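Local atomic coordinates of carbohydrate binding family 6 (Clostridium thermocellum, PDB entry 5A8D), a protein that probably removes terminal alpha-L-arabinofuranosyl residues from plant polysaccharides, as an arabinofuranosidase of glycoside hydrolase family 43. Residues S225-F230 with N265-A270. Residues are numbered along the deposited sequence; the frame is centred on the assembly and turned at random.
Sequences SYASDF and NNNHHA
Ser225 meets His269 where two blades of the five-bladed beta-propeller of family 43 glycoside hydrolases come together. Strand 221-228 belongs to the blade 212-256, while residues 265-270 lead into strand 269-274 of the next. The two segments run nearly antiparallel, yet side chains carry most of the contact, and no backbone hydrogen bond joins the two segments.

The one hydrogen bond across the interface joins Ser225 OG to His269 NE2 at 2.7 Å, the hydroxyl lying at the ring edge in the imidazole plane. The other ring nitrogen, His269 ND1, donates to Asn267 O at 2.9 Å, and this carbonyl receives it in its own plane. With CG between its backbone N and carbonyl carbon (chi1 63°), the imidazole can span both partners, and two bonds on its two nitrogens limit its rotation. The His269 side chain also touches Ile237 of strand 237-242.

Apolar contact joins the next pair. Ala227 CB presses on Asn267 CB at 3.5 Å, where the CA atoms of the two segments come nearest, 5.4 Å between Ala227 CA and Asn267 CA. The amide of Asn267 serves other partners, Gln258 and Ser235. At the far end a ring carbon makes van der Waals contact with an amide oxygen, Phe230 CZ lying 3.7 Å from Asn265 OD1; the side chains cross at about a right angle, their flat groups inclined by 61°. This oxygen is buried without a hydrogen-bonding partner in the model, whereas ND2 of the same amide bonds to Ile31 O and to Pro319 O of the second subunit, tying the blade junction to the assembly.

Within 265-270, Asn266 and His268 form an Asx turn. Asn266 OD1 accepts from His268 N at 3.0 Å and from His268 ND1 at 2.7 Å, the two donors reaching it from opposite faces of the amide plane.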
loop_
_atom_site.group_PDB
_atom_site.type_symbol
_atom_site.label_atom_id
_atom_site.label_comp_id
_atom_site.label_asym_id
_atom_site.label_seq_id
_atom_site.Cartn_x
_atom_site.Cartn_y
_atom_site.Cartn_z
ATOM N N SER A 225 3.822 6.053 47.693
ATOM C CA SER A 225 3.232 4.741 47.791
ATOM C C SER A 225 1.889 4.864 48.514
ATOM O O SER A 225 1.620 5.845 49.219
ATOM C CB SER A 225 4.114 3.712 48.494
ATOM O OG SER A 225 4.512 4.124 49.802
ATOM N N TYR A 226 1.025 3.884 48.282
ATOM C CA TYR A 226 -0.373 3.998 48.756
ATOM C C TYR A 226 -1.100 2.695 48.674
ATOM O O TYR A 226 -0.639 1.763 48.008
ATOM C CB TYR A 226 -1.128 5.027 47.921
ATOM C CG TYR A 226 -1.249 4.725 46.438
ATOM C CD1 TYR A 226 -0.207 4.983 45.546
ATOM C CD2 TYR A 226 -2.420 4.236 45.910
ATOM C CE1 TYR A 226 -0.348 4.745 44.174
ATOM C CE2 TYR A 226 -2.560 3.994 44.564
ATOM C CZ TYR A 226 -1.506 4.267 43.678
ATOM O OH TYR A 226 -1.678 4.086 42.307
ATOM N N ALA A 227 -2.235 2.609 49.356
ATOM C CA ALA A 227 -3.138 1.483 49.191
ATOM C C ALA A 227 -4.098 1.812 48.029
ATOM O O ALA A 227 -4.724 2.895 48.022
ATOM C CB ALA A 227 -3.925 1.237 50.456
ATOM N N SER A 228 -4.189 0.900 47.072
ATOM C CA SER A 228 -5.126 1.039 45.969
ATOM C C SER A 228 -6.526 0.543 46.393
ATOM O O SER A 228 -6.656 -0.117 47.432
ATOM C CB SER A 228 -4.607 0.330 44.735
ATOM O OG SER A 228 -4.508 -1.040 44.946
ATOM N N ASP A 229 -7.542 0.868 45.589
ATOM C CA ASP A 229 -8.919 0.511 45.869
ATOM C C ASP A 229 -9.222 -0.903 45.457
ATOM O O ASP A 229 -8.293 -1.710 45.132
ATOM C CB ASP A 229 -9.889 1.564 45.258
ATOM C CG ASP A 229 -9.861 1.586 43.757
ATOM O OD1 ASP A 229 -9.581 0.553 43.094
ATOM O OD2 ASP A 229 -10.244 2.622 43.206
ATOM N N PHE A 230 -10.500 -1.245 45.506
ATOM C CA PHE A 230 -10.967 -2.580 45.177
ATOM C C PHE A 230 -11.548 -2.737 43.770
ATOM O O PHE A 230 -12.230 -3.752 43.458
ATOM C CB PHE A 230 -11.965 -3.002 46.238
ATOM C CG PHE A 230 -11.360 -3.195 47.586
ATOM C CD1 PHE A 230 -11.101 -2.130 48.406
ATOM C CD2 PHE A 230 -11.068 -4.477 48.058
ATOM C CE1 PHE A 230 -10.517 -2.295 49.661
ATOM C CE2 PHE A 230 -10.493 -4.646 49.325
ATOM C CZ PHE A 230 -10.220 -3.581 50.113
ATOM N N ASN A 265 -9.220 -4.052 55.227
ATOM C CA ASN A 265 -9.089 -2.761 54.525
ATOM C C ASN A 265 -7.893 -1.987 55.078
ATOM O O ASN A 265 -8.004 -0.778 55.437
ATOM C CB ASN A 265 -10.369 -1.923 54.583
ATOM C CG ASN A 265 -11.603 -2.687 54.092
ATOM O OD1 ASN A 265 -11.513 -3.839 53.591
ATOM N ND2 ASN A 265 -12.773 -2.058 54.244
ATOM N N ASN A 266 -6.777 -2.724 55.181
ATOM C CA ASN A 266 -5.552 -2.209 55.805
ATOM C C ASN A 266 -4.216 -2.542 55.109
ATOM O O ASN A 266 -3.490 -3.492 55.435
ATOM C CB ASN A 266 -5.479 -2.571 57.292
ATOM C CG ASN A 266 -4.336 -1.844 58.001
ATOM O OD1 ASN A 266 -3.755 -0.908 57.452
ATOM N ND2 ASN A 266 -4.032 -2.250 59.214
ATOM N N ASN A 267 -3.849 -1.627 54.230
ATOM C CA ASN A 267 -2.538 -1.594 53.592
ATOM C C ASN A 267 -1.714 -0.414 54.056
ATOM O O ASN A 267 -0.875 0.140 53.286
ATOM C CB ASN A 267 -2.723 -1.624 52.060
ATOM C CG ASN A 267 -2.815 -3.021 51.527
ATOM O OD1 ASN A 267 -2.116 -3.914 51.981
ATOM N ND2 ASN A 267 -3.673 -3.241 50.578
ATOM N N HIS A 268 -1.914 0.001 55.318
ATOM C CA HIS A 268 -1.042 0.975 55.935
ATOM C C HIS A 268 0.332 0.371 56.080
ATOM O O HIS A 268 0.487 -0.801 56.347
ATOM C CB HIS A 268 -1.597 1.515 57.261
ATOM C CG HIS A 268 -2.828 2.301 57.027
ATOM N ND1 HIS A 268 -4.067 1.716 56.935
ATOM C CD2 HIS A 268 -2.983 3.593 56.666
ATOM C CE1 HIS A 268 -4.951 2.640 56.604
ATOM N NE2 HIS A 268 -4.312 3.771 56.404
ATOM N N HIS A 269 1.330 1.194 55.819
ATOM C CA HIS A 269 2.713 0.658 55.642
ATOM C C HIS A 269 3.725 1.739 55.886
ATOM O O HIS A 269 3.396 2.942 55.876
ATOM C CB HIS A 269 2.912 0.092 54.214
ATOM C CG HIS A 269 2.788 1.120 53.134
ATOM N ND1 HIS A 269 1.579 1.637 52.737
ATOM C CD2 HIS A 269 3.729 1.772 52.405
ATOM C CE1 HIS A 269 1.777 2.584 51.833
ATOM N NE2 HIS A 269 3.077 2.699 51.628
ATOM N N ALA A 270 4.956 1.319 56.081
ATOM C CA ALA A 270 6.095 2.220 56.132
ATOM C C ALA A 270 7.176 1.652 55.246
ATOM O O ALA A 270 7.288 0.427 55.116
ATOM C CB ALA A 270 6.613 2.409 57.554
#